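Local coordinates for protein dihydroorotase (Campylobacter jejuni subsp. jejuni, PDB 3PNU) that probably catalyses the reversible cyclisation of carbamoyl aspartate to dihydroorotate, a zinc-dependent step of de novo pyrimidine biosynthesis, at residues Leu31-His36 / Ala56-Pro61; Ser260-His265 / Phe280-Ile285; Ile172-Ala177 / Lys200-Leu205; Pro151-Gly156 / Lys184-His189; Leu289-Lys294 / Ile352-Leu357. All coordinates share one frame; numbering follows the deposited sequence.

Interaction 1 (Leu31-His36 / Ala56-Pro61); sequences LDMHLH and AAVIMP. With ZN (zinc ion), chain D.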
# COMPACT_ATOMS: atom_id res chain seq x y z
N LEU A 31 24.19 17.50 -8.11
CA LEU A 31 24.28 17.15 -6.73
C LEU A 31 23.13 16.25 -6.34
O LEU A 31 22.00 16.48 -6.74
CB LEU A 31 24.26 18.43 -5.90
CG LEU A 31 25.50 19.30 -6.11
CD1 LEU A 31 25.29 20.75 -5.62
CD2 LEU A 31 26.68 18.65 -5.43
N ASP A 32 23.42 15.19 -5.59
CA ASP A 32 22.38 14.33 -5.06
C ASP A 32 22.34 14.65 -3.58
O ASP A 32 23.21 14.19 -2.82
CB ASP A 32 22.63 12.83 -5.29
CG ASP A 32 21.50 11.95 -4.70
OD1 ASP A 32 20.66 12.47 -3.93
OD2 ASP A 32 21.43 10.73 -5.00
N MET A 33 21.35 15.44 -3.16
CA MET A 33 21.29 15.89 -1.75
C MET A 33 20.65 14.93 -0.74
O MET A 33 20.40 15.31 0.41
CB MET A 33 20.63 17.27 -1.67
CG MET A 33 21.33 18.31 -2.56
SD MET A 33 23.08 18.56 -2.18
CE MET A 33 23.02 19.41 -0.60
N HIS A 34 20.42 13.68 -1.14
CA HIS A 34 19.87 12.68 -0.22
C HIS A 34 20.21 11.28 -0.74
O HIS A 34 19.50 10.77 -1.58
CB HIS A 34 18.34 12.85 -0.09
CG HIS A 34 17.73 12.02 0.99
ND1 HIS A 34 17.07 12.57 2.07
CD2 HIS A 34 17.68 10.68 1.17
CE1 HIS A 34 16.64 11.60 2.86
NE2 HIS A 34 17.00 10.44 2.34
N LEU A 35 21.25 10.66 -0.20
CA LEU A 35 21.69 9.37 -0.71
C LEU A 35 22.11 8.38 0.36
O LEU A 35 22.75 8.74 1.32
CB LEU A 35 22.91 9.60 -1.63
CG LEU A 35 23.55 8.43 -2.42
CD1 LEU A 35 22.51 7.72 -3.29
CD2 LEU A 35 24.72 8.92 -3.30
N HIS A 36 21.73 7.11 0.15
CA HIS A 36 22.13 6.01 1.05
C HIS A 36 23.14 5.11 0.34
O HIS A 36 22.84 4.56 -0.71
CB HIS A 36 20.91 5.18 1.47
CG HIS A 36 19.95 5.93 2.32
ND1 HIS A 36 20.12 6.05 3.69
CD2 HIS A 36 18.83 6.61 2.01
CE1 HIS A 36 19.13 6.78 4.18
NE2 HIS A 36 18.34 7.13 3.18
N ALA A 56 28.99 15.35 -6.14
CA ALA A 56 28.86 15.27 -4.68
C ALA A 56 27.47 14.76 -4.26
O ALA A 56 26.50 14.84 -5.02
CB ALA A 56 29.14 16.65 -4.03
N ALA A 57 27.37 14.25 -3.03
CA ALA A 57 26.09 13.75 -2.53
C ALA A 57 26.04 13.80 -1.03
O ALA A 57 27.05 13.55 -0.37
CB ALA A 57 25.87 12.34 -3.01
N VAL A 58 24.88 14.17 -0.47
CA VAL A 58 24.72 14.14 0.97
C VAL A 58 24.57 12.66 1.31
O VAL A 58 23.70 11.98 0.75
CB VAL A 58 23.49 14.93 1.47
CG1 VAL A 58 23.38 14.79 2.97
CG2 VAL A 58 23.57 16.40 1.07
N ILE A 59 25.43 12.16 2.20
CA ILE A 59 25.46 10.75 2.59
C ILE A 59 24.73 10.59 3.92
O ILE A 59 25.17 11.14 4.95
CB ILE A 59 26.92 10.25 2.76
CG1 ILE A 59 27.77 10.69 1.55
CG2 ILE A 59 26.97 8.71 2.99
CD1 ILE A 59 27.22 10.27 0.22
N MET A 60 23.61 9.87 3.90
CA MET A 60 22.83 9.72 5.14
C MET A 60 23.54 8.77 6.10
O MET A 60 24.21 7.83 5.65
CB MET A 60 21.39 9.33 4.85
CG MET A 60 20.65 10.41 4.02
SD MET A 60 20.67 12.01 4.87
CE MET A 60 19.79 13.04 3.71
N PRO A 61 23.39 9.00 7.41
CA PRO A 61 24.12 8.26 8.40
C PRO A 61 23.36 7.11 9.05
O PRO A 61 23.78 6.66 10.13
CB PRO A 61 24.33 9.33 9.48
CG PRO A 61 23.04 10.13 9.45
CD PRO A 61 22.46 9.94 8.06
ZN ZN D . 16.63 8.55 3.21
O HOH W 1 14.26 8.17 3.30

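Interaction 2 (Ser260-His265 / Phe280-Ile285); sequences SDSAPH and FSAPVI. With ZN (zinc ion), chain D.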
# COMPACT_ATOMS: atom_id res chain seq x y z
N SER A 260 17.67 12.09 -4.23
CA SER A 260 17.10 10.85 -4.75
C SER A 260 16.53 9.93 -3.71
O SER A 260 15.64 9.17 -3.98
CB SER A 260 18.18 10.05 -5.46
OG SER A 260 19.13 9.55 -4.51
N ASP A 261 17.09 9.98 -2.52
CA ASP A 261 16.77 9.01 -1.48
C ASP A 261 17.00 7.61 -2.05
O ASP A 261 16.27 6.68 -1.71
CB ASP A 261 15.34 9.17 -0.93
CG ASP A 261 15.10 8.34 0.33
OD1 ASP A 261 16.01 8.17 1.19
OD2 ASP A 261 13.96 7.87 0.48
N SER A 262 17.99 7.46 -2.93
CA SER A 262 18.32 6.15 -3.52
C SER A 262 18.71 5.24 -2.38
O SER A 262 19.65 5.54 -1.65
CB SER A 262 19.45 6.24 -4.53
OG SER A 262 19.79 4.97 -5.06
N ALA A 263 17.98 4.14 -2.24
CA ALA A 263 18.20 3.20 -1.14
C ALA A 263 18.05 1.76 -1.61
O ALA A 263 16.94 1.28 -1.83
CB ALA A 263 17.22 3.49 -0.01
N PRO A 264 19.17 1.06 -1.74
CA PRO A 264 19.14 -0.31 -2.20
C PRO A 264 18.88 -1.32 -1.10
O PRO A 264 19.16 -1.08 0.08
CB PRO A 264 20.56 -0.51 -2.69
CG PRO A 264 21.37 0.27 -1.71
CD PRO A 264 20.53 1.46 -1.33
N HIS A 265 18.34 -2.45 -1.51
CA HIS A 265 18.13 -3.57 -0.63
C HIS A 265 18.57 -4.84 -1.36
O HIS A 265 18.29 -5.01 -2.55
CB HIS A 265 16.69 -3.67 -0.16
CG HIS A 265 16.33 -2.60 0.82
ND1 HIS A 265 16.69 -2.66 2.15
CD2 HIS A 265 15.65 -1.44 0.67
CE1 HIS A 265 16.25 -1.59 2.77
NE2 HIS A 265 15.61 -0.83 1.90
N PHE A 280 16.01 2.06 -5.41
CA PHE A 280 17.43 2.25 -5.73
C PHE A 280 17.46 2.82 -7.11
O PHE A 280 17.51 2.08 -8.09
CB PHE A 280 18.21 0.94 -5.65
CG PHE A 280 19.63 1.04 -6.15
CD1 PHE A 280 20.59 1.71 -5.41
CD2 PHE A 280 19.99 0.45 -7.35
CE1 PHE A 280 21.90 1.80 -5.87
CE2 PHE A 280 21.30 0.53 -7.81
CZ PHE A 280 22.25 1.20 -7.07
N SER A 281 17.42 4.15 -7.18
CA SER A 281 17.36 4.88 -8.45
C SER A 281 18.69 5.49 -8.96
O SER A 281 18.72 6.06 -10.04
CB SER A 281 16.35 6.02 -8.28
OG SER A 281 16.70 6.84 -7.16
N ALA A 282 19.77 5.36 -8.19
CA ALA A 282 21.07 5.97 -8.55
C ALA A 282 21.46 5.80 -10.01
O ALA A 282 21.70 6.78 -10.71
CB ALA A 282 22.18 5.44 -7.65
N PRO A 283 21.51 4.56 -10.50
CA PRO A 283 21.92 4.36 -11.89
C PRO A 283 21.08 4.99 -12.98
O PRO A 283 21.55 5.13 -14.07
CB PRO A 283 21.86 2.84 -12.08
CG PRO A 283 21.39 2.27 -10.76
CD PRO A 283 21.54 3.31 -9.72
N VAL A 284 19.86 5.39 -12.69
CA VAL A 284 18.99 5.89 -13.76
C VAL A 284 18.50 7.33 -13.61
O VAL A 284 17.75 7.81 -14.46
CB VAL A 284 17.77 4.93 -13.88
CG1 VAL A 284 18.23 3.52 -14.31
CG2 VAL A 284 17.00 4.84 -12.54
N ILE A 285 18.97 8.03 -12.58
CA ILE A 285 18.50 9.40 -12.27
C ILE A 285 18.63 10.42 -13.38
O ILE A 285 17.64 11.02 -13.82
CB ILE A 285 19.25 10.00 -11.07
CG1 ILE A 285 18.95 9.23 -9.79
CG2 ILE A 285 18.86 11.47 -10.90
CD1 ILE A 285 19.94 9.46 -8.68
ZN ZN D . 16.63 8.55 3.21
O HOH W 2 14.89 8.60 -6.32
O HOH W 1 14.26 8.17 3.30

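Interaction 3 (Ile172-Ala177 / Lys200-Leu205); sequences IYEKLA and KDYENL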
# COMPACT_ATOMS: atom_id res chain seq x y z
N ILE A 172 4.96 20.01 13.30
CA ILE A 172 6.28 19.93 13.91
C ILE A 172 7.30 20.82 13.17
O ILE A 172 7.96 21.65 13.79
CB ILE A 172 6.77 18.49 13.99
CG1 ILE A 172 5.84 17.70 14.91
CG2 ILE A 172 8.21 18.45 14.50
CD1 ILE A 172 6.11 16.25 14.94
N TYR A 173 7.43 20.66 11.86
CA TYR A 173 8.31 21.53 11.10
C TYR A 173 7.99 23.01 11.35
O TYR A 173 8.87 23.85 11.33
CB TYR A 173 8.14 21.34 9.59
CG TYR A 173 8.85 20.19 9.01
CD1 TYR A 173 10.22 19.99 9.26
CD2 TYR A 173 8.21 19.32 8.13
CE1 TYR A 173 10.89 18.94 8.69
CE2 TYR A 173 8.90 18.26 7.53
CZ TYR A 173 10.23 18.08 7.82
OH TYR A 173 10.92 17.03 7.25
N GLU A 174 6.72 23.30 11.53
CA GLU A 174 6.29 24.66 11.72
C GLU A 174 6.78 25.20 13.07
O GLU A 174 7.29 26.32 13.13
CB GLU A 174 4.76 24.76 11.58
CG GLU A 174 4.26 26.18 11.44
CD GLU A 174 2.82 26.27 10.93
OE1 GLU A 174 2.10 25.25 10.97
OE2 GLU A 174 2.44 27.38 10.49
N LYS A 175 6.67 24.41 14.13
CA LYS A 175 7.11 24.90 15.42
C LYS A 175 8.64 25.02 15.48
O LYS A 175 9.17 25.96 16.07
CB LYS A 175 6.55 24.09 16.59
CG LYS A 175 7.27 22.82 16.94
CD LYS A 175 6.74 22.27 18.28
CE LYS A 175 7.51 21.03 18.69
NZ LYS A 175 7.03 20.44 19.96
N LEU A 176 9.34 24.08 14.88
CA LEU A 176 10.78 24.16 14.84
C LEU A 176 11.21 25.41 14.08
O LEU A 176 12.18 26.04 14.43
CB LEU A 176 11.38 22.94 14.19
CG LEU A 176 11.21 21.64 14.96
CD1 LEU A 176 11.86 20.50 14.22
CD2 LEU A 176 11.81 21.77 16.35
N ALA A 177 10.47 25.76 13.02
CA ALA A 177 10.83 26.94 12.23
C ALA A 177 10.62 28.23 13.01
O ALA A 177 11.45 29.15 12.93
CB ALA A 177 10.03 26.99 10.98
N LYS A 200 6.66 27.49 1.46
CA LYS A 200 6.55 28.92 1.14
C LYS A 200 6.28 29.78 2.37
O LYS A 200 6.46 30.97 2.32
CB LYS A 200 5.34 29.16 0.24
CG LYS A 200 5.18 28.27 -1.01
CD LYS A 200 6.04 28.65 -2.19
CE LYS A 200 5.60 27.82 -3.41
NZ LYS A 200 6.22 28.24 -4.69
N ASP A 201 5.82 29.19 3.47
CA ASP A 201 5.47 29.98 4.66
C ASP A 201 6.62 30.39 5.57
O ASP A 201 6.44 31.27 6.40
CB ASP A 201 4.43 29.24 5.52
CG ASP A 201 3.09 29.02 4.82
OD1 ASP A 201 2.82 29.65 3.76
OD2 ASP A 201 2.28 28.21 5.35
N TYR A 202 7.78 29.75 5.47
CA TYR A 202 8.89 30.12 6.37
C TYR A 202 10.19 30.19 5.61
O TYR A 202 10.54 29.27 4.86
CB TYR A 202 8.98 29.14 7.56
CG TYR A 202 7.76 29.15 8.46
CD1 TYR A 202 7.70 29.95 9.61
CD2 TYR A 202 6.64 28.36 8.15
CE1 TYR A 202 6.55 29.96 10.43
CE2 TYR A 202 5.50 28.36 8.96
CZ TYR A 202 5.46 29.17 10.10
OH TYR A 202 4.32 29.17 10.88
N GLU A 203 10.92 31.27 5.79
CA GLU A 203 12.18 31.48 5.07
C GLU A 203 13.24 30.44 5.36
O GLU A 203 14.06 30.17 4.52
CB GLU A 203 12.75 32.87 5.36
CG GLU A 203 11.88 33.99 4.83
CD GLU A 203 12.31 35.35 5.33
OE1 GLU A 203 11.43 36.23 5.41
OE2 GLU A 203 13.50 35.54 5.67
N ASN A 204 13.23 29.86 6.55
CA ASN A 204 14.22 28.86 6.90
C ASN A 204 13.84 27.41 6.54
O ASN A 204 14.56 26.46 6.90
CB ASN A 204 14.60 28.98 8.37
CG ASN A 204 13.43 28.91 9.31
OD1 ASN A 204 12.31 29.36 8.99
ND2 ASN A 204 13.67 28.38 10.51
N LEU A 205 12.72 27.23 5.82
CA LEU A 205 12.33 25.90 5.36
C LEU A 205 12.79 25.67 3.93
O LEU A 205 12.63 26.54 3.08
CB LEU A 205 10.82 25.67 5.46
CG LEU A 205 10.26 25.41 6.84
CD1 LEU A 205 8.73 25.24 6.70
CD2 LEU A 205 10.90 24.18 7.47
O HOH W 3 0.99 27.94 7.59

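Interaction 4 (Pro151-Gly156 / Lys184-His189); sequences PLLVHG and KIVMEH. With ZN (zinc ion), chain C.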
# COMPACT_ATOMS: atom_id res chain seq x y z
N PRO A 151 22.99 22.77 9.11
CA PRO A 151 21.58 22.54 8.77
C PRO A 151 20.99 21.26 9.36
O PRO A 151 21.72 20.30 9.55
CB PRO A 151 21.63 22.40 7.25
CG PRO A 151 22.99 21.82 6.98
CD PRO A 151 23.90 22.42 8.00
N LEU A 152 19.69 21.28 9.65
CA LEU A 152 18.97 20.12 10.18
C LEU A 152 18.17 19.51 9.01
O LEU A 152 17.29 20.18 8.43
CB LEU A 152 18.02 20.51 11.32
CG LEU A 152 17.24 19.38 12.04
CD1 LEU A 152 18.15 18.50 12.90
CD2 LEU A 152 16.12 19.93 12.88
N LEU A 153 18.52 18.27 8.66
CA LEU A 153 17.88 17.51 7.61
C LEU A 153 16.93 16.60 8.38
O LEU A 153 17.33 15.95 9.35
CB LEU A 153 18.93 16.68 6.84
CG LEU A 153 20.26 17.38 6.53
CD1 LEU A 153 21.18 16.44 5.74
CD2 LEU A 153 20.09 18.74 5.80
N VAL A 154 15.67 16.51 7.95
CA VAL A 154 14.69 15.74 8.70
C VAL A 154 13.88 14.79 7.87
O VAL A 154 13.47 15.12 6.78
CB VAL A 154 13.70 16.76 9.35
CG1 VAL A 154 12.58 16.07 10.14
CG2 VAL A 154 14.48 17.75 10.23
N HIS A 155 13.67 13.58 8.38
CA HIS A 155 12.77 12.62 7.73
C HIS A 155 11.43 12.96 8.41
O HIS A 155 11.18 12.55 9.54
CB HIS A 155 13.20 11.19 8.01
CG HIS A 155 12.28 10.16 7.42
ND1 HIS A 155 12.66 9.32 6.40
CD2 HIS A 155 10.98 9.89 7.66
CE1 HIS A 155 11.65 8.54 6.06
NE2 HIS A 155 10.61 8.87 6.81
N GLY A 156 10.60 13.74 7.73
CA GLY A 156 9.33 14.24 8.31
C GLY A 156 8.09 13.36 8.28
O GLY A 156 7.22 13.53 7.45
N LYS A 184 18.57 26.38 9.36
CA LYS A 184 18.11 25.88 8.08
C LYS A 184 17.53 24.51 8.36
O LYS A 184 18.20 23.64 8.94
CB LYS A 184 19.23 25.78 7.05
CG LYS A 184 19.64 27.12 6.51
CD LYS A 184 20.79 26.97 5.52
CE LYS A 184 21.30 28.33 5.13
NZ LYS A 184 22.67 28.22 4.60
N ILE A 185 16.28 24.33 7.97
CA ILE A 185 15.58 23.09 8.20
C ILE A 185 15.18 22.55 6.84
O ILE A 185 14.36 23.15 6.13
CB ILE A 185 14.33 23.30 9.08
CG1 ILE A 185 14.72 23.95 10.41
CG2 ILE A 185 13.63 22.00 9.31
CD1 ILE A 185 13.55 24.31 11.34
N VAL A 186 15.75 21.41 6.47
CA VAL A 186 15.45 20.80 5.18
C VAL A 186 14.48 19.64 5.36
O VAL A 186 14.79 18.65 6.01
CB VAL A 186 16.72 20.32 4.45
CG1 VAL A 186 16.38 19.82 3.04
CG2 VAL A 186 17.72 21.46 4.38
N MET A 187 13.28 19.82 4.80
CA MET A 187 12.25 18.80 4.80
C MET A 187 12.65 17.79 3.72
O MET A 187 12.42 18.03 2.53
CB MET A 187 10.89 19.43 4.48
CG MET A 187 10.48 20.56 5.45
SD MET A 187 8.82 21.21 5.20
CE MET A 187 8.93 21.83 3.53
N GLU A 188 13.27 16.68 4.11
CA GLU A 188 13.70 15.67 3.13
C GLU A 188 12.58 14.96 2.44
O GLU A 188 11.47 14.85 2.98
CB GLU A 188 14.61 14.63 3.78
CG GLU A 188 15.92 15.22 4.27
CD GLU A 188 16.79 15.76 3.12
OE1 GLU A 188 16.64 15.33 1.94
OE2 GLU A 188 17.64 16.62 3.43
N HIS A 189 12.88 14.46 1.24
CA HIS A 189 11.91 13.76 0.38
C HIS A 189 10.45 14.10 0.64
O HIS A 189 9.68 13.27 1.12
CB HIS A 189 12.11 12.25 0.44
CG HIS A 189 12.29 11.71 1.82
ND1 HIS A 189 11.37 11.92 2.83
CD2 HIS A 189 13.26 10.93 2.35
CE1 HIS A 189 11.79 11.32 3.93
NE2 HIS A 189 12.93 10.70 3.66
ZN ZN C . 14.03 9.45 4.85
O HOH W 4 10.02 15.44 5.33
O HOH W 1 14.26 8.17 3.30

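Interaction 5 (Leu289-Lys294 / Ile352-Leu357); sequences LAELFK and ILKFQL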
# COMPACT_ATOMS: atom_id res chain seq x y z
N LEU A 289 15.56 11.94 -15.35
CA LEU A 289 15.31 13.38 -15.13
C LEU A 289 15.40 14.17 -16.44
O LEU A 289 14.61 15.10 -16.68
CB LEU A 289 16.29 13.99 -14.12
CG LEU A 289 16.02 13.77 -12.62
CD1 LEU A 289 17.14 14.36 -11.78
CD2 LEU A 289 14.69 14.38 -12.21
N ALA A 290 16.38 13.82 -17.26
CA ALA A 290 16.55 14.49 -18.54
C ALA A 290 15.25 14.38 -19.36
O ALA A 290 14.71 15.39 -19.83
CB ALA A 290 17.73 13.89 -19.30
N GLU A 291 14.72 13.17 -19.50
CA GLU A 291 13.47 12.98 -20.27
C GLU A 291 12.31 13.81 -19.67
O GLU A 291 11.61 14.54 -20.40
CB GLU A 291 13.13 11.47 -20.39
CG GLU A 291 11.77 11.09 -21.05
CD GLU A 291 11.52 11.66 -22.47
OE1 GLU A 291 10.40 11.48 -23.00
OE2 GLU A 291 12.42 12.30 -23.05
N LEU A 292 12.13 13.71 -18.35
CA LEU A 292 11.09 14.44 -17.63
C LEU A 292 11.12 15.93 -17.86
O LEU A 292 10.09 16.54 -18.18
CB LEU A 292 11.20 14.18 -16.12
CG LEU A 292 10.50 12.94 -15.60
CD1 LEU A 292 11.01 12.56 -14.22
CD2 LEU A 292 8.99 13.21 -15.62
N PHE A 293 12.29 16.53 -17.68
CA PHE A 293 12.41 17.98 -17.87
C PHE A 293 12.20 18.44 -19.32
O PHE A 293 11.69 19.53 -19.53
CB PHE A 293 13.69 18.54 -17.22
CG PHE A 293 13.55 18.74 -15.73
CD1 PHE A 293 13.53 17.65 -14.87
CD2 PHE A 293 13.42 20.03 -15.20
CE1 PHE A 293 13.38 17.83 -13.50
CE2 PHE A 293 13.28 20.22 -13.84
CZ PHE A 293 13.26 19.11 -12.98
N LYS A 294 12.57 17.63 -20.32
CA LYS A 294 12.26 18.03 -21.72
C LYS A 294 10.75 18.11 -21.94
O LYS A 294 10.24 19.11 -22.46
CB LYS A 294 12.82 17.07 -22.76
CG LYS A 294 14.27 17.24 -23.08
CD LYS A 294 14.65 16.40 -24.32
CE LYS A 294 13.94 16.88 -25.61
NZ LYS A 294 14.33 16.05 -26.80
N ILE A 352 13.46 0.67 -20.96
CA ILE A 352 14.22 1.30 -22.05
C ILE A 352 14.13 2.81 -21.96
O ILE A 352 13.09 3.42 -22.27
CB ILE A 352 13.82 0.78 -23.47
CG1 ILE A 352 14.45 -0.59 -23.74
CG2 ILE A 352 14.32 1.71 -24.55
CD1 ILE A 352 14.01 -1.70 -22.80
N LEU A 353 15.25 3.41 -21.54
CA LEU A 353 15.38 4.84 -21.36
C LEU A 353 15.81 5.53 -22.64
O LEU A 353 16.73 5.08 -23.32
CB LEU A 353 16.39 5.12 -20.25
CG LEU A 353 16.07 4.46 -18.90
CD1 LEU A 353 17.24 4.54 -17.93
CD2 LEU A 353 14.80 5.09 -18.29
N LYS A 354 15.13 6.63 -22.95
CA LYS A 354 15.40 7.42 -24.15
C LYS A 354 16.73 8.21 -24.11
O LYS A 354 17.23 8.62 -25.16
CB LYS A 354 14.22 8.39 -24.36
CG LYS A 354 14.40 9.37 -25.52
CD LYS A 354 13.23 10.34 -25.60
CE LYS A 354 13.49 11.42 -26.63
NZ LYS A 354 12.44 12.47 -26.60
N PHE A 355 17.30 8.42 -22.92
CA PHE A 355 18.57 9.16 -22.78
C PHE A 355 19.66 8.34 -22.13
O PHE A 355 19.40 7.41 -21.36
CB PHE A 355 18.39 10.44 -21.97
CG PHE A 355 17.74 11.55 -22.72
CD1 PHE A 355 18.50 12.44 -23.45
CD2 PHE A 355 16.37 11.71 -22.71
CE1 PHE A 355 17.91 13.46 -24.15
CE2 PHE A 355 15.77 12.74 -23.41
CZ PHE A 355 16.54 13.61 -24.13
N GLN A 356 20.90 8.72 -22.45
CA GLN A 356 22.06 8.04 -21.91
C GLN A 356 23.22 9.01 -21.66
O GLN A 356 23.28 10.09 -22.24
CB GLN A 356 22.50 6.90 -22.85
CG GLN A 356 23.61 6.00 -22.28
CD GLN A 356 23.92 4.80 -23.17
OE1 GLN A 356 23.47 4.73 -24.31
NE2 GLN A 356 24.69 3.86 -22.63
N LEU A 357 24.11 8.60 -20.78
CA LEU A 357 25.29 9.34 -20.41
C LEU A 357 26.49 8.68 -21.08
O LEU A 357 26.55 7.46 -21.17
CB LEU A 357 25.44 9.27 -18.90
CG LEU A 357 26.61 10.01 -18.24
CD1 LEU A 357 26.50 11.49 -18.52
CD2 LEU A 357 26.62 9.76 -16.75

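Interaction 1 (Leu31-His36 / Ala56-Pro61)
Met60 packs against a face of each of the two metal-binding histidines of the 31-36 segment. Its chain bends at chi2 (-57°), which brings the terminal methyl over one face of the His34 ring, CE standing 3.5 Å from the ring centroid and displaced toward the rim. Further back, Met60 CG covers a face of His36, again as a CH-pi contact, at 4.2 Å from that centroid. The segments are joined by parallel backbone pairing. Asp32 N donates to Ala56 O, and Val58 N returns a 2.9 Å bond to Asp32 O. A beta bulge then shifts the register by one residue, after which Leu35 N bonds Val58 O and Met60 N reaches Leu35 O in a nearly straight bond (175° at the hydrogen). The chain turns a corner at Met33 and His34, where Asp32 OD1 accepts from His34 N in an Asx turn, met from above the carboxylate plane; Asp32 OD2 is taken up by Ser260. Apolar contacts fill in along the strands: Leu31 CD2 touches Ala56 CB, Leu35 CD2 lies 3.6 Å from Ala57 CB, and the folded chain of Met33 sets CE against Val58 CG2 at 3.5 Å. Each histidine binds the zinc ion through NE2, His34 at 2.1 Å and His36 at 2.2 Å, while Glu188 holds His34 ND1 and so fixes the turn of that ring. The setting is a beta-alpha-beta unit of the TIM barrel, and the HxH pair at the end of its first strand is characteristic of the amidohydrolase metal site.

Interaction 2 (Ser260-His265 / Phe280-Ile285)
Phe280 lays the CD1 corner of its ring against Pro264, whose CB is 3.5 Å from Phe280 CD1, the two side chains meeting obliquely. The same corner also nears the Ser262 hydroxyl, with Ser262 OG 3.4 Å from Phe280 CD1. That hydroxyl is turned toward the 280-285 segment because OG stands anti to the backbone N of Ser262 (chi1 179°). There it accepts a hydrogen bond from Ala282 N at 3.2 Å, somewhat bent at 145°, and Ala282 CB packs beside it. Ser260 folds its hydroxyl the other way, back over its own loop: OG accepts from Ser262 N at 2.9 Å, an ST turn, and is further engaged by Asp32 and by the carbonyl of His34. Its CB remains turned toward the second segment, 3.7 Å from Ile285 CD1 at the start of helix 285-296. A water lies between Ser260 O and Ser281 OG, 2.7 Å from Ser281 OG; its approach to Ser260 O is too short to be relied on. Between the two serines of the first segment, Asp261 points away from this packing and binds the zinc ion through OD1 at 2.1 Å, alongside His34 and His36. Ile46 of helix 40-51 touches both Phe280 and Pro264. The arrangement is that of the loop following strand 256-258 of the barrel, which in amidohydrolases carries the metal-binding aspartate; Asp261 is the predicted active-site residue of this dihydroorotase.

Interaction 3 (Ile172-Ala177 / Lys200-Leu205)
Helix 170-179, the outer helix of a beta-alpha-beta unit of the barrel, packs here against the turn that leads from helix 193-201 into strand 205-209. Glu174 and Tyr202 carry the polar part. Glu174 OE2 accepts from the Tyr202 hydroxyl, OH, at 2.6 Å through its anti lone pair, the one away from OE1. With CG anti to the backbone N (chi1 -167°) and the chain extended beyond it, Glu174 spans the distance and crosses the tyrosine at about a right angle. OE2 lies at the edge of the ring and in its plane, yet the carboxylate itself is turned 79° from that plane. A water donates to both Glu174 OE2 and Asp201 OD2, at 3.3 Å and 2.6 Å respectively, and so bridges two carboxylates that would otherwise probably repel each other. On the buried side, Ala177 points its CB into the second segment, 4.0 Å from Tyr202 CD1 and 4.4 Å from Leu205 CG. Asn204 sits beside the same alanine and sends ND2 to Ala177 O in a weak bond of 3.4 Å; its firmer partner is the carbonyl of Leu183. A type I turn from Tyr202 to Leu205, closed by Leu205 N on Tyr202 O, presents these side chains together. Leu205 CD2 also approaches Tyr173 CB, and Tyr173 in turn rests on strand 185-187. An outer helix thus packs against the alpha-to-beta turn of the next unit, as in the TIM-barrel fold.

Interaction 4 (Pro151-Gly156 / Lys184-His189)
His155 and His189 meet in an offset edge-to-face arrangement: the edge of the His189 ring is directed at one face of His155, with the planes 77° apart and the centroids separated by 4.5 Å. His189 CE1 is the atom over that face, offset toward the rim. This turn lets the two rings converge on one zinc ion, bound by His155 ND1 at 2.1 Å and His189 NE2 at 2.0 Å, while Glu157 holds the remote nitrogen of His155. The side chain of Glu188 folds back at chi2 (-64°) and crosses Leu153 obliquely, placing OE2 3.6 Å from Leu153 CB; its other oxygen is engaged by Thr208 and His34. Leu153 and Val186 run side by side in the same direction, with Leu153 CD2 3.9 Å from Val186 CG2. The backbones pair in parallel, Leu152 N to Lys184 O, Val186 N to Leu152 O at 2.8 Å, Val154 N to Val186 O and Glu188 N to Val154 O. A water spans Gly156 N, weakly, and Glu188 O. Apolar packing along the strands thus gives way to metal ligands at their C-terminal ends, and Glu188, bonded to His34, would probably strengthen that ring as a ligand of the companion zinc ion.

Interaction 5 (Leu289-Lys294 / Ile352-Leu357)
Phe355 turns toward helix 285-296 and provides the tightly packed part of the contact. Ala290 CB lies over one face of its ring, 4.1 Å from Phe355 CG and offset toward the rim. The ring edge is met by two polar residues: Lys294 lays its aliphatic CD 3.4 Å from Phe355 CZ, and Glu291 OE2 comes in the ring plane to 3.4 Å from CE2 of Phe355. With chi1 of 174° and a bend at chi2, the glutamate chain brings its carboxylate to this edge, and carboxylate and ring are tilted 37° from each other. The charged ends, on partly exposed residues, are held more loosely. Lys354 reaches out with an extended chain, crossing Glu291 at about a right angle, and its NZ forms a salt bridge with Glu291 OE2 at 3.6 Å. Lys294 NZ is 4.1 Å from Lys354 NZ, a proximity that would be mildly unfavourable alone, but the Glu291 carboxylate pairs with Lys354, and Lys294 NZ is hydrogen-bonded to Asn23. Gln295 holds the other carboxylate oxygen, Glu291 OE1. No hydrogen bond links the segments; a barrel helix and a strand of the antiparallel sheet meet through one aromatic side chain and a partly exposed charge cluster, whose long ion pair probably contributes modestly.

Overall arrangement
Interactions 1, 2 and 4 are buried round the binuclear zinc site. Interaction 3, among the outer helices, is peripheral yet largely buried, and interaction 5, between a helix and the antiparallel sheet, is partly exposed; both have centres about 19 Å from that of the chain. Interactions 1 and 4 each pair parallel strands of a beta-alpha-beta unit; interaction 2 instead joins parts of a loop. A single water coordinating both zinc ions is shared by these three. Interaction 3 backs onto interaction 4, since Asn204 O bonds Ile185 N. Backbone bonds and metal ligands dominate the centre, while side-chain polar bonds combined with apolar packing hold the periphery, where interactions 3 and 5 lie far apart.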